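Local coordinates for beta-lactamase (Burkholderia cenocepacia, PDB 5E2G), which probably hydrolyses beta-lactams to substituted beta-amino acids and belongs to the class C beta-lactamase family, at residues 208-213 with 218-223; 234-239 with 248-253. All coordinates share one frame; numbering follows the deposited sequence.

Both contacts pair segments close together in sequence, contact 1 (208-213 with 218-223) closing before contact 2 (234-239 with 248-253) opens. Their centres lie 25 Å apart on opposite sides of the chain's centre, and their nearest atoms stay about 12 Å apart. Helix 64-77 relates them: Thr68 and Ser64 hydrogen-bond to the backbone of 218-223, whereas Thr70 and Ser73 meet the 248-253 segment. This helix follows Ser62 of a probable SxxK motif, the sequence pattern of the serine beta-lactamases. The Tyr220 side chain of contact 1 lies near the residues of that motif without touching them; contact 2 packs the ends of helices 226-235 and 244-252 through buried residues.

Contact 1: 208-213 with 218-223; sequences VRMTEG and PAYGVR
Met210, here selenomethionine, and Arg223 approach from opposite directions where the loop after strand 207-208 folds back on the end of helix 216-220. SE lies 3.7 Å above one face of the guanidinium, offset toward its rim, and the bend about the last torsion (chi3 52°) brings CE to 4.0 Å from CZ of Arg223. The same selenium sits at the edge of the Tyr220 ring, 4.2 Å from CD2. Tyr220 carries its CG between the backbone N and the carbonyl carbon (chi1 51°), which sends the ring toward the loop. There its edge passes Thr211 O, 3.7 Å from CE2, and OH accepts a bent hydrogen bond from Gly213 N at 3.2 Å. Met210 and Arg223 also touch Glu59 of strand 58-59, which pairs with 223-224. Glu212 OE1 lies 4.1 Å from Arg223 NH2, too far for a salt bridge and probably a weak attraction at most, since the Glu212 side chain is poorly ordered. The guanidinium has firmer partners: NE bonds to Gly221 O at 3.1 Å, NH1 to Tyr197 OH and NH2 to Ile187 O. With each nitrogen hydrogen-bonded, the buried cation probably depends little on Glu212 and offers Met210 a fixed, flat surface.

Contact 2: 234-239 with 248-253; sequences QANMGM and RAIERT
Ile250 of helix 244-252 meets Ala235 and Asn236 where helix 226-235 ends in a Schellman motif. Gly238, at positive phi, is the C-prime residue of that motif; Met239 N returns to Gln234 O, and Gly238 N to Ala235 O. The two branches of Ile250 divide the contact. CD1, at the tip of the longer branch, packs 3.9 Å from Ala235 CB. With CG1 beside the backbone N (chi1 -73°), CG2 falls anti to that N and lies against the amide of Asn236, 3.4 Å from OD1 and 3.6 Å from CG. The side chains of Asn236 and Ile250 cross at about a right angle, and Ile250 also touches Thr70 of helix 64-77. The buried amide is held at both ends, OD1 by His254 NE2 and ND2 by Phe232 O, which should fix which end is oxygen and limit its rotation. Thr253 joins the contact through one bound water. Its hydroxyl donates to Ile250 O at 2.8 Å, in the carbonyl plane, leaving the oxygen able to accept in turn. The water donates to Asn236 OD1 at 2.8 Å and to Thr253 OG1 at 3.2 Å.

Contact 1: 208-213 with 218-223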
loop_
_atom_site.group_PDB
_atom_site.type_symbol
_atom_site.label_atom_id
_atom_site.label_comp_id
_atom_site.label_asym_id
_atom_site.label_seq_id
_atom_site.Cartn_x
_atom_site.Cartn_y
_atom_site.Cartn_z
ATOM N N VAL A 208 -17.897 -2.507 11.066
ATOM C CA VAL A 208 -17.909 -1.895 9.745
ATOM C C VAL A 208 -17.023 -2.704 8.807
ATOM O O VAL A 208 -16.007 -3.260 9.219
ATOM C CB VAL A 208 -17.456 -0.419 9.837
ATOM C CG1 VAL A 208 -16.025 -0.325 10.360
ATOM C CG2 VAL A 208 -17.595 0.269 8.509
ATOM N N ARG A 209 -17.447 -2.803 7.547
ATOM C CA ARG A 209 -16.562 -3.184 6.456
ATOM C C ARG A 209 -16.682 -2.123 5.374
ATOM O O ARG A 209 -17.270 -1.059 5.599
ATOM C CB ARG A 209 -16.870 -4.575 5.908
ATOM C CG ARG A 209 -16.379 -5.717 6.782
ATOM C CD ARG A 209 -16.620 -7.058 6.122
ATOM N NE ARG A 209 -16.449 -8.175 7.046
ATOM C CZ ARG A 209 -17.433 -8.722 7.752
ATOM N NH1 ARG A 209 -18.668 -8.255 7.645
ATOM N NH2 ARG A 209 -17.180 -9.737 8.567
HETATM N N MSE A 210 -16.175 -2.420 4.191
HETATM C CA MSE A 210 -15.878 -1.394 3.198
HETATM C C MSE A 210 -17.037 -0.880 2.359
HETATM O O MSE A 210 -17.864 -1.654 1.868
HETATM C CB MSE A 210 -14.826 -1.944 2.247
HETATM C CG MSE A 210 -13.492 -1.284 2.313
HETATM SE SE MSE A 210 -12.427 -2.249 1.026
HETATM C CE MSE A 210 -13.613 -2.116 -0.517
ATOM N N THR A 211 -17.065 0.436 2.173
ATOM C CA THR A 211 -17.925 1.061 1.179
ATOM C C THR A 211 -17.105 1.295 -0.083
ATOM O O THR A 211 -16.004 1.849 -0.017
ATOM C CB THR A 211 -18.514 2.383 1.683
ATOM O OG1 THR A 211 -17.489 3.378 1.761
ATOM C CG2 THR A 211 -19.138 2.217 3.049
ATOM N N GLU A 212 -17.648 0.876 -1.227
ATOM C CA GLU A 212 -16.898 0.814 -2.483
ATOM C C GLU A 212 -17.292 1.967 -3.402
ATOM O O GLU A 212 -18.193 1.843 -4.231
ATOM C CB GLU A 212 -17.128 -0.526 -3.164
ATOM C CG GLU A 212 -16.733 -1.729 -2.330
ATOM C CD GLU A 212 -17.219 -3.037 -2.935
ATOM O OE1 GLU A 212 -16.588 -4.093 -2.699
ATOM O OE2 GLU A 212 -18.239 -3.005 -3.656
ATOM N N GLY A 213 -16.573 3.080 -3.289
ATOM C CA GLY A 213 -16.756 4.194 -4.196
ATOM C C GLY A 213 -16.207 3.872 -5.576
ATOM O O GLY A 213 -15.918 2.727 -5.921
ATOM N N PRO A 218 -8.485 0.086 -7.290
ATOM C CA PRO A 218 -7.054 0.409 -7.358
ATOM C C PRO A 218 -6.534 1.116 -6.125
ATOM O O PRO A 218 -5.338 1.010 -5.834
ATOM C CB PRO A 218 -6.949 1.311 -8.602
ATOM C CG PRO A 218 -8.259 1.218 -9.294
ATOM C CD PRO A 218 -9.255 0.927 -8.225
ATOM N N ALA A 219 -7.386 1.821 -5.385
ATOM C CA ALA A 219 -6.911 2.664 -4.298
ATOM C C ALA A 219 -6.934 1.965 -2.945
ATOM O O ALA A 219 -6.056 2.214 -2.113
ATOM C CB ALA A 219 -7.744 3.949 -4.235
ATOM N N TYR A 220 -7.915 1.096 -2.702
ATOM C CA TYR A 220 -8.021 0.492 -1.370
ATOM C C TYR A 220 -8.786 -0.824 -1.386
ATOM O O TYR A 220 -9.317 -1.212 -0.341
ATOM C CB TYR A 220 -8.698 1.466 -0.404
ATOM C CG TYR A 220 -10.014 2.034 -0.912
ATOM C CD1 TYR A 220 -10.044 3.222 -1.638
ATOM C CD2 TYR A 220 -11.229 1.388 -0.657
ATOM C CE1 TYR A 220 -11.240 3.753 -2.104
ATOM C CE2 TYR A 220 -12.439 1.918 -1.117
ATOM C CZ TYR A 220 -12.432 3.105 -1.841
ATOM O OH TYR A 220 -13.609 3.648 -2.308
ATOM N N GLY A 221 -8.869 -1.516 -2.516
ATOM C CA GLY A 221 -9.744 -2.658 -2.651
ATOM C C GLY A 221 -9.200 -3.978 -2.167
ATOM O O GLY A 221 -9.918 -4.977 -2.249
ATOM N N VAL A 222 -7.971 -4.027 -1.652
ATOM C CA VAL A 222 -7.342 -5.304 -1.330
ATOM C C VAL A 222 -7.770 -5.769 0.057
ATOM O O VAL A 222 -7.671 -5.029 1.046
ATOM C CB VAL A 222 -5.810 -5.219 -1.431
ATOM C CG1 VAL A 222 -5.209 -6.541 -1.023
ATOM C CG2 VAL A 222 -5.380 -4.868 -2.844
ATOM N N ARG A 223 -8.261 -7.002 0.116
ATOM C CA ARG A 223 -8.376 -7.787 1.332
ATOM C C ARG A 223 -7.352 -8.909 1.245
ATOM O O ARG A 223 -7.163 -9.489 0.173
ATOM C CB ARG A 223 -9.785 -8.360 1.477
ATOM C CG ARG A 223 -10.793 -7.458 2.190
ATOM C CD ARG A 223 -10.955 -6.073 1.567
ATOM N NE ARG A 223 -11.494 -6.093 0.213
ATOM C CZ ARG A 223 -12.782 -5.973 -0.087
ATOM N NH1 ARG A 223 -13.682 -5.836 0.873
ATOM N NH2 ARG A 223 -13.171 -5.995 -1.352
#

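Contact 2: 234-239 with 248-253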
loop_
_atom_site.group_PDB
_atom_site.type_symbol
_atom_site.label_atom_id
_atom_site.label_comp_id
_atom_site.label_asym_id
_atom_site.label_seq_id
_atom_site.Cartn_x
_atom_site.Cartn_y
_atom_site.Cartn_z
ATOM N N GLN A 234 8.557 -10.090 1.016
ATOM C CA GLN A 234 9.702 -10.898 0.607
ATOM C C GLN A 234 10.040 -10.661 -0.853
ATOM O O GLN A 234 11.215 -10.518 -1.207
ATOM C CB GLN A 234 9.430 -12.384 0.837
ATOM C CG GLN A 234 9.241 -12.797 2.278
ATOM C CD GLN A 234 9.014 -14.293 2.407
ATOM O OE1 GLN A 234 7.874 -14.756 2.445
ATOM N NE2 GLN A 234 10.102 -15.057 2.461
ATOM N N ALA A 235 9.020 -10.616 -1.713
ATOM C CA ALA A 235 9.247 -10.349 -3.130
ATOM C C ALA A 235 9.901 -8.984 -3.339
ATOM O O ALA A 235 10.780 -8.830 -4.197
ATOM C CB ALA A 235 7.931 -10.449 -3.898
ATOM N N ASN A 236 9.508 -7.985 -2.544
ATOM C CA ASN A 236 10.129 -6.666 -2.617
ATOM C C ASN A 236 11.570 -6.654 -2.125
ATOM O O ASN A 236 12.232 -5.616 -2.239
ATOM C CB ASN A 236 9.299 -5.649 -1.837
ATOM C CG ASN A 236 8.177 -5.056 -2.677
ATOM O OD1 ASN A 236 8.350 -4.023 -3.313
ATOM N ND2 ASN A 236 7.027 -5.721 -2.693
HETATM N N MSE A 237 12.070 -7.768 -1.599
HETATM C CA MSE A 237 13.487 -7.885 -1.292
HETATM C C MSE A 237 14.138 -9.005 -2.108
HETATM O O MSE A 237 15.260 -9.419 -1.822
HETATM C CB MSE A 237 13.681 -8.110 0.204
HETATM C CG MSE A 237 13.080 -7.004 1.051
HETATM SE SE MSE A 237 13.505 -7.150 2.944
HETATM C CE MSE A 237 12.364 -8.666 3.403
ATOM N N GLY A 238 13.415 -9.489 -3.121
ATOM C CA GLY A 238 13.966 -10.410 -4.100
ATOM C C GLY A 238 14.161 -11.833 -3.627
ATOM O O GLY A 238 15.017 -12.542 -4.163
HETATM N N MSE A 239 13.366 -12.288 -2.666
HETATM C CA MSE A 239 13.653 -13.542 -1.986
HETATM C C MSE A 239 12.899 -14.763 -2.460
HETATM O O MSE A 239 13.224 -15.865 -2.030
HETATM C CB MSE A 239 13.375 -13.393 -0.495
HETATM C CG MSE A 239 14.277 -12.431 0.204
HETATM SE SE MSE A 239 13.586 -11.959 1.955
HETATM C CE MSE A 239 15.142 -11.017 2.570
ATOM N N ARG A 248 12.079 -7.367 -11.748
ATOM C CA ARG A 248 12.509 -6.022 -12.126
ATOM C C ARG A 248 11.411 -5.001 -11.856
ATOM O O ARG A 248 11.675 -3.927 -11.297
ATOM C CB ARG A 248 12.908 -5.982 -13.599
ATOM C CG ARG A 248 14.062 -6.907 -13.950
ATOM C CD ARG A 248 14.616 -6.643 -15.349
ATOM N NE ARG A 248 13.655 -6.940 -16.415
ATOM C CZ ARG A 248 13.593 -8.094 -17.077
ATOM N NH1 ARG A 248 14.441 -9.073 -16.784
ATOM N NH2 ARG A 248 12.683 -8.269 -18.030
ATOM N N ALA A 249 10.169 -5.328 -12.234
ATOM C CA ALA A 249 9.054 -4.419 -12.002
ATOM C C ALA A 249 8.927 -4.075 -10.529
ATOM O O ALA A 249 8.727 -2.909 -10.172
ATOM C CB ALA A 249 7.755 -5.033 -12.515
ATOM N N ILE A 250 9.059 -5.076 -9.658
ATOM C CA ILE A 250 8.914 -4.843 -8.225
ATOM C C ILE A 250 10.022 -3.932 -7.717
ATOM O O ILE A 250 9.771 -2.983 -6.964
ATOM C CB ILE A 250 8.893 -6.178 -7.463
ATOM C CG1 ILE A 250 7.565 -6.895 -7.684
ATOM C CG2 ILE A 250 9.121 -5.945 -5.982
ATOM C CD1 ILE A 250 7.554 -8.309 -7.154
ATOM N N GLU A 251 11.265 -4.205 -8.113
ATOM C CA GLU A 251 12.363 -3.381 -7.616
ATOM C C GLU A 251 12.213 -1.936 -8.078
ATOM O O GLU A 251 12.488 -1.001 -7.318
ATOM C CB GLU A 251 13.715 -3.950 -8.050
ATOM C CG GLU A 251 14.866 -3.320 -7.278
ATOM C CD GLU A 251 16.239 -3.851 -7.666
ATOM O OE1 GLU A 251 16.338 -4.590 -8.670
ATOM O OE2 GLU A 251 17.221 -3.525 -6.963
ATOM N N ARG A 252 11.725 -1.734 -9.304
ATOM C CA ARG A 252 11.608 -0.397 -9.864
ATOM C C ARG A 252 10.560 0.456 -9.157
ATOM O O ARG A 252 10.621 1.684 -9.258
ATOM C CB ARG A 252 11.301 -0.502 -11.351
ATOM C CG ARG A 252 12.001 0.529 -12.190
ATOM C CD ARG A 252 12.048 0.101 -13.642
ATOM N NE ARG A 252 12.137 1.253 -14.525
ATOM C CZ ARG A 252 13.277 1.755 -14.981
ATOM N NH1 ARG A 252 13.253 2.814 -15.779
ATOM N NH2 ARG A 252 14.439 1.202 -14.642
ATOM N N THR A 253 9.608 -0.145 -8.430
ATOM C CA THR A 253 8.721 0.666 -7.596
ATOM C C THR A 253 9.450 1.305 -6.412
ATOM O O THR A 253 8.837 2.094 -5.682
ATOM C CB THR A 253 7.551 -0.157 -7.051
ATOM O OG1 THR A 253 8.030 -1.020 -6.015
ATOM C CG2 THR A 253 6.887 -0.985 -8.152
HETATM O O HOH W 1 6.127 -3.417 -4.927
#